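Local coordinates for protein 3-hydroxyisobutyryl-CoA hydrolase (Mycobacterium thermoresistibile, PDB 4HDT) that probably hydrolyses 3-hydroxyisobutyryl-CoA to 3-hydroxyisobutyrate and free CoA, as a zinc-binding member of the crotonase-like enoyl-CoA hydratase/isomerase family, at residues 75-80 with 307-312; 86-91 with 291-296; 263-268 with 302-307. All blocks are in the same frame, centred on the assembly; numbering follows the deposited sequence. Where two conformers were deposited one is given.

Contact 1: 75-80 with 307-312. With ZN (zinc ion), chain E.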
# COMPACT_ATOMS: atom_id res chain seq x y z
N ALA A 75 14.71 6.24 6.86
CA ALA A 75 14.32 6.83 8.13
C ALA A 75 13.76 5.78 9.11
O ALA A 75 13.99 5.86 10.34
CB ALA A 75 13.30 7.92 7.85
N ILE A 76 13.02 4.80 8.59
CA ILE A 76 12.48 3.73 9.44
C ILE A 76 13.65 2.90 9.96
O ILE A 76 13.68 2.52 11.13
CB ILE A 76 11.48 2.83 8.66
CG1 ILE A 76 10.27 3.68 8.21
CG2 ILE A 76 11.06 1.64 9.50
CD1 ILE A 76 9.40 4.17 9.35
N TYR A 77 14.62 2.67 9.10
CA TYR A 77 15.80 1.90 9.46
C TYR A 77 16.55 2.59 10.58
O TYR A 77 16.84 1.98 11.62
CB TYR A 77 16.66 1.70 8.21
CG TYR A 77 18.02 1.04 8.38
CD1 TYR A 77 18.13 -0.30 8.76
CD2 TYR A 77 19.18 1.73 8.05
CE1 TYR A 77 19.36 -0.92 8.87
CE2 TYR A 77 20.42 1.13 8.17
CZ TYR A 77 20.50 -0.19 8.57
OH TYR A 77 21.74 -0.78 8.68
N HIS A 78 16.84 3.87 10.42
CA HIS A 78 17.54 4.58 11.50
C HIS A 78 16.76 4.59 12.81
O HIS A 78 17.35 4.49 13.89
CB HIS A 78 17.92 5.99 11.05
CG HIS A 78 18.93 6.01 9.95
ND1 HIS A 78 19.28 7.16 9.28
CD2 HIS A 78 19.64 5.01 9.37
CE1 HIS A 78 20.17 6.87 8.35
NE2 HIS A 78 20.40 5.57 8.37
N SER A 79 15.43 4.70 12.72
CA SER A 79 14.62 4.68 13.93
C SER A 79 14.59 3.32 14.64
O SER A 79 14.66 3.23 15.86
CB SER A 79 13.18 5.14 13.62
OG SER A 79 12.41 5.25 14.79
N ALA A 80 14.47 2.26 13.85
CA ALA A 80 14.45 0.90 14.39
C ALA A 80 15.74 0.55 15.08
O ALA A 80 15.73 -0.18 16.06
CB ALA A 80 14.16 -0.12 13.28
N GLU A 307 17.40 -6.18 9.23
CA GLU A 307 18.14 -6.98 8.27
C GLU A 307 17.56 -6.78 6.88
O GLU A 307 18.30 -6.65 5.89
CB GLU A 307 18.11 -8.44 8.71
CG GLU A 307 18.73 -9.42 7.72
CD GLU A 307 20.20 -9.24 7.46
OE1 GLU A 307 20.87 -8.39 8.06
OE2 GLU A 307 20.75 -9.99 6.64
N GLY A 308 16.22 -6.81 6.78
CA GLY A 308 15.54 -6.64 5.50
C GLY A 308 15.82 -5.30 4.84
O GLY A 308 16.19 -5.22 3.67
N ILE A 309 15.70 -4.23 5.60
CA ILE A 309 15.95 -2.93 5.03
C ILE A 309 17.44 -2.78 4.74
O ILE A 309 17.81 -2.21 3.72
CB ILE A 309 15.48 -1.81 5.96
CG1 ILE A 309 13.95 -1.82 6.13
CG2 ILE A 309 15.98 -0.45 5.47
CD1 ILE A 309 13.45 -0.88 7.20
N ARG A 310 18.31 -3.25 5.64
CA ARG A 310 19.77 -3.22 5.40
C ARG A 310 20.14 -3.83 4.06
O ARG A 310 20.91 -3.27 3.27
CB ARG A 310 20.52 -3.96 6.52
CG ARG A 310 22.05 -3.90 6.41
CD ARG A 310 22.72 -5.11 7.05
NE ARG A 310 22.38 -6.37 6.39
CZ ARG A 310 22.74 -6.68 5.15
NH1 ARG A 310 23.44 -5.82 4.43
NH2 ARG A 310 22.39 -7.85 4.63
N ALA A 311 19.60 -5.03 3.81
CA ALA A 311 19.92 -5.74 2.59
C ALA A 311 19.49 -4.95 1.35
O ALA A 311 20.20 -4.96 0.34
CB ALA A 311 19.30 -7.12 2.59
N GLN A 312 18.32 -4.31 1.42
CA GLN A 312 17.83 -3.47 0.31
C GLN A 312 18.79 -2.33 0.03
O GLN A 312 19.12 -2.06 -1.11
CB GLN A 312 16.43 -2.91 0.62
ZN ZN E . 18.73 9.14 9.40
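Tyr77 lies along the flank of helix 303-313 and meets Ile309 and Arg310 in turn. Its CG is anti to the backbone N (chi1 174°), which carries the ring across the gap between the helices. Tyr77 CB makes the closest touch, 3.5 Å from Ile309 CG2. CG and CD1 stay near the same methyl, and CD1 also nears Ile309 CB. Further along the same edge of the ring, Tyr77 CE1 lies 4.0 Å from Arg310 CB. At the tip, Tyr77 OH rests 3.9 Å from Arg310 CG, so the hydroxyl meets aliphatic chain here and not the guanidinium. Both residues approach the ring obliquely. The Tyr77 and Ile309 side chains slide past each other in opposite directions, whereas Tyr77 and Arg310 run side by side. A looser contact joins Ile76 CG2 to Ile309 CD1 at 4.2 Å.

The segment axes come within 9.9 Å at a crossing angle of -136°. This joins helix 73-81, before the long helix 85-103, to helix 303-313, in the C-terminal half of a crotonase-like chain. Val306 and Leu313 also touch Tyr77, and its OH has a weak hydrogen bond with Lys81 NZ.

Arg310 is bent at chi3, and its head turns back to Glu307 on its own helix. In the conformer given, one of two deposited, Arg310 NE gives a nearly straight bond of 3.0 Å to Glu307 OE1, entering from above the carboxylate plane. Glu307 OE2 also accepts from Lys321 N. On the far helix, His78 binds a zinc ion through ND1 and does not touch helix 303-313. The helices thus meet through carbon surfaces, while the charged ends turn elsewhere, in that conformer to a partner on the same helix, or, for His78, to a metal.

Contact 2: 86-91 with 291-296. With ZN (zinc ion), chain D.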
# COMPACT_ATOMS: atom_id res chain seq x y z
N GLU A 86 10.53 7.91 16.08
CA GLU A 86 10.12 8.53 14.82
C GLU A 86 9.29 7.60 13.97
O GLU A 86 8.33 8.04 13.35
CB GLU A 86 11.32 9.03 14.00
CG GLU A 86 11.04 9.38 12.54
CD GLU A 86 10.20 10.64 12.32
OE1 GLU A 86 9.87 11.40 13.24
OE2 GLU A 86 9.79 10.83 11.14
N ALA A 87 9.67 6.32 13.91
CA ALA A 87 8.85 5.38 13.17
C ALA A 87 7.42 5.34 13.73
O ALA A 87 6.45 5.40 12.97
CB ALA A 87 9.44 3.98 13.17
N ARG A 88 7.27 5.20 15.04
CA ARG A 88 5.93 5.18 15.61
C ARG A 88 5.15 6.47 15.37
O ARG A 88 3.95 6.45 15.04
CB ARG A 88 5.97 4.83 17.08
CG ARG A 88 6.43 3.40 17.32
CD ARG A 88 6.19 3.02 18.76
NE ARG A 88 7.12 3.74 19.61
CZ ARG A 88 8.34 3.32 19.91
NH1 ARG A 88 8.78 2.14 19.49
NH2 ARG A 88 9.10 4.09 20.68
N ARG A 89 5.80 7.61 15.49
CA ARG A 89 5.09 8.83 15.28
C ARG A 89 4.70 8.97 13.81
O ARG A 89 3.61 9.45 13.49
CB ARG A 89 5.91 10.03 15.70
CG ARG A 89 5.10 11.32 15.66
CD ARG A 89 3.91 11.32 16.64
NE ARG A 89 2.82 12.15 16.12
CZ ARG A 89 1.71 12.48 16.79
NH1 ARG A 89 1.53 12.10 18.06
NH2 ARG A 89 0.78 13.24 16.19
N PHE A 90 5.62 8.60 12.93
CA PHE A 90 5.35 8.63 11.48
C PHE A 90 4.11 7.78 11.18
O PHE A 90 3.19 8.24 10.51
CB PHE A 90 6.58 8.15 10.67
CG PHE A 90 6.29 7.94 9.20
CD1 PHE A 90 6.13 9.01 8.35
CD2 PHE A 90 6.12 6.67 8.71
CE1 PHE A 90 5.87 8.84 7.00
CE2 PHE A 90 5.84 6.46 7.38
CZ PHE A 90 5.68 7.57 6.51
N TRP A 91 4.12 6.55 11.66
CA TRP A 91 3.00 5.63 11.37
C TRP A 91 1.71 6.15 12.00
O TRP A 91 0.64 6.02 11.41
CB TRP A 91 3.32 4.24 11.88
CG TRP A 91 4.34 3.51 11.11
CD1 TRP A 91 4.54 3.58 9.78
CD2 TRP A 91 5.29 2.58 11.61
NE1 TRP A 91 5.56 2.75 9.40
CE2 TRP A 91 6.04 2.11 10.52
CE3 TRP A 91 5.57 2.08 12.88
CZ2 TRP A 91 7.08 1.14 10.66
CZ3 TRP A 91 6.59 1.12 13.03
CH2 TRP A 91 7.33 0.68 11.94
N GLN A 291 -4.89 -2.49 14.12
CA GLN A 291 -4.21 -3.77 14.10
C GLN A 291 -2.87 -3.61 13.41
O GLN A 291 -1.83 -4.08 13.90
CB GLN A 291 -5.05 -4.82 13.39
CG GLN A 291 -4.43 -6.21 13.28
CD GLN A 291 -5.48 -7.21 12.84
OE1 GLN A 291 -6.22 -7.75 13.68
NE2 GLN A 291 -5.60 -7.41 11.56
N GLU A 292 -2.87 -2.95 12.27
CA GLU A 292 -1.64 -2.75 11.53
C GLU A 292 -0.62 -1.98 12.37
O GLU A 292 0.59 -2.22 12.30
CB GLU A 292 -1.91 -1.99 10.23
CG GLU A 292 -2.60 -2.81 9.13
CD GLU A 292 -2.93 -2.01 7.87
OE1 GLU A 292 -2.52 -0.84 7.78
OE2 GLU A 292 -3.61 -2.55 6.97
N TYR A 293 -1.09 -1.05 13.17
CA TYR A 293 -0.17 -0.25 13.99
C TYR A 293 0.51 -1.13 15.05
O TYR A 293 1.71 -1.01 15.27
CB TYR A 293 -0.93 0.90 14.66
CG TYR A 293 -0.08 1.83 15.47
CD1 TYR A 293 0.79 2.75 14.84
CD2 TYR A 293 -0.15 1.82 16.86
CE1 TYR A 293 1.57 3.60 15.57
CE2 TYR A 293 0.64 2.66 17.59
CZ TYR A 293 1.50 3.55 16.97
OH TYR A 293 2.26 4.37 17.80
N ARG A 294 -0.25 -2.02 15.69
CA ARG A 294 0.35 -2.99 16.64
C ARG A 294 1.43 -3.82 15.93
O ARG A 294 2.52 -4.01 16.45
CB ARG A 294 -0.70 -3.95 17.23
CG ARG A 294 -1.72 -3.25 18.11
CD ARG A 294 -2.81 -4.21 18.55
NE ARG A 294 -3.57 -3.73 19.69
CZ ARG A 294 -4.52 -4.45 20.32
NH1 ARG A 294 -4.85 -5.67 19.89
NH2 ARG A 294 -5.15 -3.94 21.38
N VAL A 295 1.11 -4.28 14.72
CA VAL A 295 2.04 -5.12 13.96
C VAL A 295 3.31 -4.34 13.59
O VAL A 295 4.42 -4.86 13.77
CB VAL A 295 1.34 -5.71 12.72
CG1 VAL A 295 2.29 -6.39 11.75
CG2 VAL A 295 0.24 -6.70 13.16
N SER A 296 3.14 -3.11 13.10
CA SER A 296 4.30 -2.28 12.74
C SER A 296 5.18 -1.99 13.96
O SER A 296 6.38 -2.12 13.88
CB SER A 296 3.87 -0.99 12.05
OG SER A 296 3.15 -1.27 10.83
ZN ZN D . 8.89 13.01 12.74
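Trp91 and Ser296 meet because each first bond, chi1 -72° and -60°, sets the outer atom anti to the carbonyl carbon. For Trp91 this stands the indole beside helix 285-299. For Ser296 it turns OG away, and CB is left to face the indole. Ser296 CB sits 3.6 Å from the centroid of the six-membered ring of Trp91 and almost on the ring normal, a CH-pi contact over one face. The opposite face has Ala87 O, 3.0 Å above the plane and near the rim. Ser296 O approaches Trp91 CZ3 to 3.4 Å.

Tyr293, its CG anti to the backbone N, brings its ring edge to helix 85-103. Tyr293 CE1 is 3.8 Å from Arg88 O, with the oxygen in the ring plane. Tyr293 CE1 also lies 4.1 Å from Trp91 CB. Tyr293 OH lies 3.8 Å from Arg88 CB.

These are two nearly antiparallel helices, 166° between their directions and 10.8 Å apart at the segment axes. The first, helix 85-103, belongs to the crotonase-like core; the second is part of the C-terminal helical region. Phe147 and Tyr95 also meet the Trp91 ring.

Ser296 OG is hydrogen-bonded to Tyr95 OH, and Arg88 NH2 to Asp83 O. At the start of the segment, Glu86 OE1 binds a zinc ion at 1.9 Å, sharing it with His35.

Contact 3: 263-268 with 302-307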
# COMPACT_ATOMS: atom_id res chain seq x y z
N THR A 263 11.86 -16.51 -0.91
CA THR A 263 12.90 -15.51 -0.60
C THR A 263 12.53 -14.52 0.50
O THR A 263 13.39 -13.73 0.92
CB THR A 263 13.28 -14.64 -1.83
OG1 THR A 263 12.20 -13.74 -2.18
CG2 THR A 263 13.74 -15.52 -3.03
N ARG A 264 11.29 -14.54 0.98
CA ARG A 264 10.78 -13.51 1.87
C ARG A 264 10.99 -13.91 3.30
O ARG A 264 11.30 -15.07 3.62
CB ARG A 264 9.30 -13.23 1.59
CG ARG A 264 8.90 -12.91 0.18
CD ARG A 264 9.76 -11.83 -0.41
NE ARG A 264 9.18 -11.29 -1.62
CZ ARG A 264 9.75 -10.36 -2.38
NH1 ARG A 264 10.98 -9.91 -2.12
NH2 ARG A 264 9.13 -9.87 -3.42
N SER A 265 10.91 -12.92 4.19
CA SER A 265 11.11 -13.17 5.61
C SER A 265 10.09 -14.17 6.14
O SER A 265 8.88 -13.89 6.03
CB SER A 265 10.98 -11.84 6.37
OG SER A 265 10.70 -12.02 7.74
N PRO A 266 10.54 -15.30 6.74
CA PRO A 266 9.55 -16.25 7.32
C PRO A 266 8.58 -15.66 8.34
O PRO A 266 7.38 -15.84 8.22
CB PRO A 266 10.41 -17.36 7.92
CG PRO A 266 11.59 -17.39 6.98
CD PRO A 266 11.88 -15.93 6.67
N ILE A 267 9.09 -14.86 9.29
CA ILE A 267 8.20 -14.28 10.29
C ILE A 267 7.27 -13.25 9.64
O ILE A 267 6.07 -13.26 9.89
CB ILE A 267 8.96 -13.71 11.51
CG1 ILE A 267 7.98 -13.31 12.62
CG2 ILE A 267 9.82 -12.52 11.10
CD1 ILE A 267 7.13 -14.44 13.15
N ALA A 268 7.79 -12.44 8.72
CA ALA A 268 6.93 -11.44 8.06
C ALA A 268 5.81 -12.11 7.22
O ALA A 268 4.67 -11.67 7.24
CB ALA A 268 7.74 -10.49 7.22
N SER A 302 12.02 -6.33 15.87
CA SER A 302 12.46 -7.55 15.17
C SER A 302 13.85 -7.46 14.53
O SER A 302 14.26 -6.43 14.03
CB SER A 302 11.43 -7.93 14.11
OG SER A 302 11.45 -7.07 12.95
N HIS A 303 14.51 -8.61 14.47
CA HIS A 303 15.71 -8.79 13.68
C HIS A 303 15.43 -8.53 12.20
O HIS A 303 16.19 -7.88 11.52
CB HIS A 303 16.23 -10.22 13.86
CG HIS A 303 17.32 -10.61 12.90
ND1 HIS A 303 17.06 -11.03 11.61
CD2 HIS A 303 18.66 -10.65 13.05
CE1 HIS A 303 18.20 -11.33 11.02
NE2 HIS A 303 19.19 -11.10 11.86
N ASP A 304 14.33 -9.08 11.68
CA ASP A 304 14.17 -9.07 10.24
C ASP A 304 13.87 -7.71 9.63
O ASP A 304 14.21 -7.46 8.49
CB ASP A 304 13.11 -10.09 9.79
CG ASP A 304 13.65 -11.51 9.74
OD1 ASP A 304 14.80 -11.75 10.19
OD2 ASP A 304 12.92 -12.40 9.24
N LEU A 305 13.21 -6.81 10.35
CA LEU A 305 12.98 -5.48 9.80
C LEU A 305 14.30 -4.78 9.50
O LEU A 305 14.51 -4.26 8.40
CB LEU A 305 12.11 -4.63 10.72
CG LEU A 305 11.78 -3.25 10.14
CD1 LEU A 305 11.00 -3.32 8.85
CD2 LEU A 305 11.10 -2.40 11.19
N VAL A 306 15.23 -4.81 10.44
CA VAL A 306 16.53 -4.16 10.26
C VAL A 306 17.35 -4.85 9.17
O VAL A 306 17.92 -4.20 8.28
CB VAL A 306 17.27 -4.10 11.63
CG1 VAL A 306 18.72 -3.67 11.46
CG2 VAL A 306 16.50 -3.18 12.57
N GLU A 307 17.40 -6.18 9.23
CA GLU A 307 18.14 -6.98 8.27
C GLU A 307 17.56 -6.78 6.88
O GLU A 307 18.30 -6.65 5.89
CB GLU A 307 18.11 -8.44 8.71
CG GLU A 307 18.73 -9.42 7.72
CD GLU A 307 20.20 -9.24 7.46
OE1 GLU A 307 20.87 -8.39 8.06
OE2 GLU A 307 20.75 -9.99 6.64
O HOH W 1 11.87 -14.83 9.99
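Asp304 OD2 is gripped by two donors, Ser265 OG and a water. Ser265 OG gives the shorter bond, 2.7 Å to Asp304 OD2, and uses the anti lone pair of that oxygen, away from OD1. The water donates to Asp304 OD2 at 2.8 Å and accepts from Ile267 N at 2.9 Å. It therefore carries the carboxylate's reach to the first turn of helix 266-279.

Ser265 is the N-cap of that helix. Its OG, anti to the backbone N at chi1 159°, accepts from Ala268 N at 3.1 Å while giving its own proton to Asp304. The hydroxyl is thus used in both directions, and its rotation is fixed. Ile267 CG2 packs against the carboxylate, 3.6 Å from Asp304 OD2.

The other oxygen, Asp304 OD1, has donors of its own. His303 ND1 gives a 2.8 Å bond to Asp304 OD1, met nearly along the C-O bond and close to the imidazole plane. Arg323 N, in a loop, also donates to OD1, and Trp322 packs on Asp304. Ser302 caps the second helix in the same way as Ser265, its OG accepting from Leu305 N at 3.2 Å.

The contact ties the starts of helix 266-279 and helix 303-313, both in the C-terminal helical region, away from the annotated zinc sites. With donors at both oxygens, the carboxylate is held through both, which restricts its rotation. The nearby helix N-termini would be expected to favour its negative charge, and the aspartate is probably ionised.

In the fold
Contacts 1 and 3 share helix 303-313, one from its middle to near its end, the other at its start, and both include Glu307. Val306 packs on Tyr77 and Ala80, which brings them together. Contact 2 uses the helices next in chain to those of contact 1, 85-103 and 285-299. Ser79 OG probably bonds to Ala87 N, and Ile76 CD1 packs on Ala87 CB and Trp91 CZ2. Contacts 2 and 3 do not touch. Contact 2 is buried and mostly aromatic, contact 3 buried but polar, and contact 1 partly buried and apolar. Contacts 1 and 2 each carry a zinc ligand on one helical segment, though it does not touch across; contact 3 lies away from the zinc sites.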